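Local coordinates for protein homoserine kinase (Listeria monocytogenes, PDB 3HUL) that probably catalyses the ATP-dependent phosphorylation of L-homoserine to O-phospho-L-homoserine in threonine biosynthesis, as a member of the GHMP kinase family, at residues Lys113-Ile116 against Ala117-Glu121; Thr55-Ile58 against Ile59-Leu63; Gln186-Ser189 against Ile190-Met194. All blocks are in the same frame, centred on the assembly; numbering follows the deposited sequence.

Contact 1 of 3, residues Lys113-Ile116 against Ala117-Glu121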
loop_
_atom_site.group_PDB
_atom_site.type_symbol
_atom_site.label_atom_id
_atom_site.label_comp_id
_atom_site.label_asym_id
_atom_site.label_seq_id
_atom_site.Cartn_x
_atom_site.Cartn_y
_atom_site.Cartn_z
ATOM N N LYS A 113 7.348 17.379 17.518
ATOM C CA LYS A 113 8.716 16.941 17.768
ATOM C C LYS A 113 9.552 16.884 16.491
ATOM O O LYS A 113 10.738 17.237 16.515
ATOM C CB LYS A 113 8.738 15.586 18.450
ATOM C CG LYS A 113 8.206 15.582 19.873
ATOM C CD LYS A 113 8.178 14.145 20.425
ATOM C CE LYS A 113 7.278 14.060 21.655
ATOM N NZ LYS A 113 7.245 12.665 22.188
ATOM N N VAL A 114 8.933 16.407 15.402
ATOM C CA VAL A 114 9.597 16.336 14.106
ATOM C C VAL A 114 9.820 17.751 13.642
ATOM O O VAL A 114 10.949 18.101 13.266
ATOM C CB VAL A 114 8.810 15.515 13.007
ATOM C CG1 VAL A 114 9.455 15.688 11.638
ATOM C CG2 VAL A 114 8.756 14.031 13.363
ATOM N N ARG A 115 8.755 18.566 13.669
ATOM C CA ARG A 115 8.897 19.951 13.223
ATOM C C ARG A 115 10.068 20.615 13.927
ATOM O O ARG A 115 10.867 21.312 13.287
ATOM C CB ARG A 115 7.628 20.803 13.422
ATOM C CG ARG A 115 7.896 22.263 12.980
ATOM C CD ARG A 115 7.063 23.353 13.650
ATOM N NE ARG A 115 6.952 23.325 15.115
ATOM C CZ ARG A 115 7.712 24.017 15.971
ATOM N NH1 ARG A 115 8.722 24.780 15.559
ATOM N NH2 ARG A 115 7.461 23.935 17.266
ATOM N N ILE A 116 10.175 20.375 15.235
ATOM C CA ILE A 116 11.154 21.067 16.081
ATOM C C ILE A 116 12.560 20.573 15.794
ATOM O O ILE A 116 13.501 21.365 15.682
ATOM C CB ILE A 116 10.830 20.894 17.593
ATOM C CG1 ILE A 116 9.569 21.702 17.970
ATOM C CG2 ILE A 116 12.038 21.256 18.467
ATOM C CD1 ILE A 116 8.929 21.297 19.298
ATOM N N ALA A 117 12.694 19.258 15.663
ATOM C CA ALA A 117 13.998 18.660 15.374
ATOM C C ALA A 117 14.514 19.055 13.990
ATOM O O ALA A 117 15.722 19.257 13.804
ATOM C CB ALA A 117 13.946 17.126 15.531
ATOM N N ALA A 118 13.602 19.179 13.036
ATOM C CA ALA A 118 13.975 19.508 11.652
ATOM C C ALA A 118 14.429 20.974 11.540
ATOM O O ALA A 118 15.410 21.283 10.858
ATOM C CB ALA A 118 12.798 19.219 10.691
ATOM N N GLU A 119 13.721 21.856 12.247
ATOM C CA GLU A 119 14.104 23.272 12.375
ATOM C C GLU A 119 15.511 23.411 12.969
ATOM O O GLU A 119 16.309 24.217 12.498
ATOM C CB GLU A 119 13.059 23.986 13.230
ATOM C CG GLU A 119 13.128 25.502 13.272
ATOM C CD GLU A 119 11.930 26.103 14.041
ATOM O OE1 GLU A 119 10.752 25.779 13.705
ATOM O OE2 GLU A 119 12.173 26.895 14.986
ATOM N N ILE A 120 15.821 22.613 13.990
ATOM C CA ILE A 120 17.162 22.624 14.584
ATOM C C ILE A 120 18.213 22.110 13.613
ATOM O O ILE A 120 19.285 22.718 13.467
ATOM C CB ILE A 120 17.249 21.786 15.882
ATOM C CG1 ILE A 120 16.403 22.431 16.992
ATOM C CG2 ILE A 120 18.700 21.645 16.325
ATOM C CD1 ILE A 120 16.318 21.575 18.266
ATOM N N GLU A 121 17.924 20.982 12.960
ATOM C CA GLU A 121 18.931 20.364 12.099
ATOM C C GLU A 121 19.047 20.975 10.700
ATOM O O GLU A 121 20.096 20.844 10.057
ATOM C CB GLU A 121 18.718 18.858 12.013
ATOM C CG GLU A 121 18.944 18.125 13.349
ATOM C CD GLU A 121 20.410 17.833 13.635
ATOM O OE1 GLU A 121 20.794 16.669 13.495
ATOM O OE2 GLU A 121 21.183 18.752 14.014
#
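R115 and E119, one helical turn apart, run side by side off helix 110-121 and point the same way. Their ends meet in an i to i+4 salt bridge, with R115 NH1 2.9 Å from E119 OE1. The carboxylate oxygen lies at the edge of the guanidinium, near its plane, although the two flat groups are turned 48° against each other; the hydrogen bond is bent and weak. Both side chains leave the backbone with CG opposite N (chi1 178° in R115). The arginine then bends at chi3 (48°), which swings the guanidinium toward the C-terminal end of the helix, to E119, itself extended beyond CG. I116 CG1 lies above one guanidinium face, 3.1 Å from its plane and offset toward the rim.

One residue further along, the contact is apolar: I116 CG2 comes 4.3 Å from I120 CD1, a loose touch. Under these side chains run ordinary alpha-helical bonds, such as A118 N to V114 O at 2.9 Å.

The contact belongs to the GHMP kinase N-terminal region, the A117 side chain lying about 7 Å from that of S90 in the predicted ATP-binding segment. K113 forms a salt bridge with E98 of helix 88-103. I116 and A117 pack on I97 there, V114 and A117 face helix 127-132, and V114, R115 and A118 touch strand 144-150, so helix 110-121 packs on two helices and a strand with E119 exposed.

Contact 2 of 3, residues Thr55-Ile58 against Ile59-Leu63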
loop_
_atom_site.group_PDB
_atom_site.type_symbol
_atom_site.label_atom_id
_atom_site.label_comp_id
_atom_site.label_asym_id
_atom_site.label_seq_id
_atom_site.Cartn_x
_atom_site.Cartn_y
_atom_site.Cartn_z
ATOM N N THR A 55 26.616 21.905 27.866
ATOM C CA THR A 55 26.982 22.217 26.474
ATOM C C THR A 55 26.782 21.017 25.546
ATOM O O THR A 55 26.683 21.184 24.328
ATOM C CB THR A 55 28.417 22.829 26.307
ATOM O OG1 THR A 55 29.401 21.991 26.932
ATOM C CG2 THR A 55 28.482 24.265 26.896
ATOM N N ASN A 56 26.706 19.814 26.120
ATOM C CA ASN A 56 26.247 18.655 25.369
ATOM C C ASN A 56 24.972 18.996 24.604
ATOM O O ASN A 56 24.048 19.628 25.151
ATOM C CB ASN A 56 26.003 17.444 26.267
ATOM C CG ASN A 56 25.677 16.201 25.472
ATOM O OD1 ASN A 56 24.636 16.129 24.813
ATOM N ND2 ASN A 56 26.575 15.227 25.499
ATOM N N VAL A 57 24.949 18.581 23.335
ATOM C CA VAL A 57 23.844 18.844 22.405
ATOM C C VAL A 57 22.455 18.532 23.012
ATOM O O VAL A 57 21.530 19.350 22.935
ATOM C CB VAL A 57 24.106 18.080 21.062
ATOM C CG1 VAL A 57 22.858 17.924 20.236
ATOM C CG2 VAL A 57 25.212 18.793 20.254
ATOM N N ILE A 58 22.340 17.361 23.637
ATOM C CA ILE A 58 21.106 16.913 24.295
ATOM C C ILE A 58 20.581 17.954 25.273
ATOM O O ILE A 58 19.421 18.362 25.203
ATOM C CB ILE A 58 21.332 15.567 25.042
ATOM C CG1 ILE A 58 21.919 14.524 24.086
ATOM C CG2 ILE A 58 20.050 15.096 25.706
ATOM C CD1 ILE A 58 22.390 13.279 24.727
ATOM N N ILE A 59 21.457 18.412 26.161
ATOM C CA ILE A 59 21.081 19.398 27.186
ATOM C C ILE A 59 20.772 20.787 26.609
ATOM O O ILE A 59 19.745 21.392 26.966
ATOM C CB ILE A 59 22.133 19.434 28.345
ATOM C CG1 ILE A 59 22.303 18.020 28.925
ATOM C CG2 ILE A 59 21.691 20.411 29.454
ATOM C CD1 ILE A 59 23.589 17.788 29.715
ATOM N N GLU A 60 21.615 21.290 25.698
ATOM C CA GLU A 60 21.340 22.589 25.038
ATOM C C GLU A 60 20.019 22.540 24.302
ATOM O O GLU A 60 19.255 23.532 24.294
ATOM C CB GLU A 60 22.429 22.994 24.015
ATOM C CG GLU A 60 23.880 23.010 24.521
ATOM C CD GLU A 60 24.829 23.794 23.597
ATOM O OE1 GLU A 60 25.005 23.391 22.422
ATOM O OE2 GLU A 60 25.401 24.817 24.052
ATOM N N THR A 61 19.747 21.399 23.651
ATOM C CA THR A 61 18.483 21.251 22.938
ATOM C C THR A 61 17.373 21.293 23.983
ATOM O O THR A 61 16.402 22.019 23.828
ATOM C CB THR A 61 18.366 19.913 22.121
ATOM O OG1 THR A 61 19.463 19.759 21.212
ATOM C CG2 THR A 61 17.061 19.875 21.373
ATOM N N ALA A 62 17.509 20.492 25.028
ATOM C CA ALA A 62 16.489 20.469 26.087
ATOM C C ALA A 62 16.230 21.885 26.641
ATOM O O ALA A 62 15.078 22.357 26.638
ATOM C CB ALA A 62 16.882 19.501 27.203
ATOM N N LEU A 63 17.297 22.590 27.030
ATOM C CA LEU A 63 17.146 23.963 27.587
ATOM C C LEU A 63 16.567 24.956 26.606
ATOM O O LEU A 63 15.934 25.936 27.006
ATOM C CB LEU A 63 18.455 24.491 28.181
ATOM C CG LEU A 63 18.966 23.642 29.349
ATOM C CD1 LEU A 63 20.420 23.944 29.656
ATOM C CD2 LEU A 63 18.052 23.829 30.604
#
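V57 O is gripped twice by T61, from the backbone amide and from the hydroxyl. T61 N lies 2.8 Å from V57 O, nearly in line with the C=O bond, whereas T61 OG1 donates to V57 O at 2.7 Å from above the carbonyl plane, 45° out of it. This second bond depends on a chi1 of -55°, which sets OG1 beside its own backbone N and opposite the carbonyl carbon, facing back toward the preceding turn. The hydroxyl of T61 is thus satisfied within the helix, and its oxygen also passes 4.0 Å from V57 CG1 as the two side chains cross obliquely.

One residue before the helix, N56 is the N-cap. Its OD1 accepts from I58 N at 2.9 Å, with I58 N in the plane of the side-chain carbonyl, and its ND2 donates to P51 O, so both ends of the buried amide are held. N56 O begins the alpha-helical pattern by accepting from E60 N at 3.0 Å. The capped helix, 57-65, is the crossover of a beta-alpha-beta unit between strands 41-43 and 72-78 in the GHMP kinase N-terminal region.

E60 runs extended past the start of the helix, its CD 3.3 Å from T55 O. T55 itself makes its side-chain hydrogen bond to D53. On the buried sides, N56 and I58 reach M76 of strand 72-78, and N56 and I59 reach I42 of strand 41-43. V57 lies on A92 and V93 of helix 88-103, its side chain about 6 Å from that of S89 in the predicted ATP-binding segment.

Contact 3 of 3, residues Gln186-Ser189 against Ile190-Met194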
loop_
_atom_site.group_PDB
_atom_site.type_symbol
_atom_site.label_atom_id
_atom_site.label_comp_id
_atom_site.label_asym_id
_atom_site.label_seq_id
_atom_site.Cartn_x
_atom_site.Cartn_y
_atom_site.Cartn_z
ATOM N N GLN A 186 15.396 15.410 -13.587
ATOM C CA GLN A 186 15.832 14.039 -13.699
ATOM C C GLN A 186 16.163 13.401 -12.333
ATOM O O GLN A 186 15.783 12.249 -12.070
ATOM C CB GLN A 186 17.020 13.961 -14.654
ATOM C CG GLN A 186 17.735 12.630 -14.652
ATOM C CD GLN A 186 18.685 12.446 -15.847
ATOM O OE1 GLN A 186 18.254 12.440 -17.009
ATOM N NE2 GLN A 186 19.976 12.238 -15.553
ATOM N N ALA A 187 16.853 14.140 -11.468
ATOM C CA ALA A 187 17.195 13.614 -10.146
ATOM C C ALA A 187 15.929 13.381 -9.329
ATOM O O ALA A 187 15.843 12.441 -8.549
ATOM C CB ALA A 187 18.111 14.556 -9.410
ATOM N N SER A 188 14.961 14.263 -9.498
ATOM C CA SER A 188 13.692 14.095 -8.834
ATOM C C SER A 188 13.036 12.800 -9.304
ATOM O O SER A 188 12.581 11.997 -8.499
ATOM C CB SER A 188 12.790 15.298 -9.098
ATOM O OG SER A 188 11.577 15.139 -8.401
ATOM N N SER A 189 13.053 12.574 -10.617
ATOM C CA SER A 189 12.347 11.434 -11.204
ATOM C C SER A 189 12.946 10.125 -10.729
ATOM O O SER A 189 12.235 9.153 -10.546
ATOM C CB SER A 189 12.315 11.528 -12.734
ATOM O OG SER A 189 13.617 11.355 -13.265
ATOM N N ILE A 190 14.244 10.121 -10.450
ATOM C CA ILE A 190 14.913 8.917 -9.925
ATOM C C ILE A 190 14.511 8.574 -8.480
ATOM O O ILE A 190 14.347 7.397 -8.122
ATOM C CB ILE A 190 16.461 9.065 -10.056
ATOM C CG1 ILE A 190 16.861 9.220 -11.536
ATOM C CG2 ILE A 190 17.214 7.896 -9.366
ATOM C CD1 ILE A 190 16.362 8.099 -12.474
ATOM N N ALA A 191 14.387 9.600 -7.633
ATOM C CA ALA A 191 13.903 9.383 -6.280
ATOM C C ALA A 191 12.421 8.928 -6.329
ATOM O O ALA A 191 12.027 8.020 -5.613
ATOM C CB ALA A 191 14.069 10.651 -5.458
ATOM N N ASN A 192 11.624 9.563 -7.182
ATOM C CA ASN A 192 10.213 9.171 -7.392
ATOM C C ASN A 192 10.108 7.683 -7.722
ATOM O O ASN A 192 9.331 6.962 -7.111
ATOM C CB ASN A 192 9.582 9.941 -8.543
ATOM C CG ASN A 192 9.482 11.416 -8.296
ATOM O OD1 ASN A 192 9.706 11.903 -7.184
ATOM N ND2 ASN A 192 9.089 12.154 -9.341
ATOM N N VAL A 193 10.904 7.233 -8.689
ATOM C CA VAL A 193 10.916 5.831 -9.089
ATOM C C VAL A 193 11.370 4.912 -7.940
ATOM O O VAL A 193 10.753 3.871 -7.685
ATOM C CB VAL A 193 11.763 5.613 -10.382
ATOM C CG1 VAL A 193 11.922 4.109 -10.678
ATOM C CG2 VAL A 193 11.081 6.289 -11.559
ATOM N N MET A 194 12.412 5.325 -7.218
ATOM C CA MET A 194 12.922 4.578 -6.063
ATOM C C MET A 194 11.785 4.373 -5.076
ATOM O O MET A 194 11.536 3.243 -4.649
ATOM C CB MET A 194 14.065 5.325 -5.382
ATOM C CG MET A 194 14.630 4.644 -4.113
ATOM S SD MET A 194 15.911 5.594 -3.216
ATOM C CE MET A 194 14.933 6.826 -2.364
HETATM O O HOH W 1 9.417 15.115 -9.930
#
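S189 OG and I190 N both donate to Q186 O, reaching it from the same face of the carbonyl plane. The hydroxyl bond is the shorter, with S189 OG 2.6 Å from Q186 O; I190 N lies 3.1 Å from the same oxygen. A chi1 of 68° lodges OG between the backbone N and carbonyl carbon of S189, where it can turn back to the preceding turn.

On another side of the helix, S188 and N192 stand one turn apart and are joined by a water, which lies 2.6 Å from S188 OG and accepts from N192 ND2 at 3.0 Å. Beneath this bridge N192 N bonds to S188 O at 2.9 Å.

These polar ends face the second subunit. N192 ND2 also donates to S20 OG of that subunit, while N192 and S188 each meet their own counterparts there through weak hydrogen bonds. S189 and I190 pack on A139 of the second subunit, so this stretch forms part of a subunit interface with polar side chains buried in it. Within its own chain, helix 181-198 is backed by helix 203-210, where I190, V193 and M194 lie on M209, and by loop residues: L214 lies against A187 and I190, W215 against A187.

Overall arrangement
All three are local i to i+4 contacts, each within one helix, contact 2 including the N-cap and the residue before it. Contacts 1 and 2 belong to the GHMP kinase N-terminal region and touch each other, I120 CD1 lying 3.6 Å from T61 CG2; both also pack on helix 88-103. Contact 1 is partly buried and carries its charged pair on the outer face, whereas contact 2 is more buried, and its N-cap and threonine bonds lie at the first turn of helix 57-65. Contact 3, about 37 Å from contact 2 between centres, is buried between helix 203-210, loop residues and a second subunit, with hydroxyls, an amide and water in place of charges.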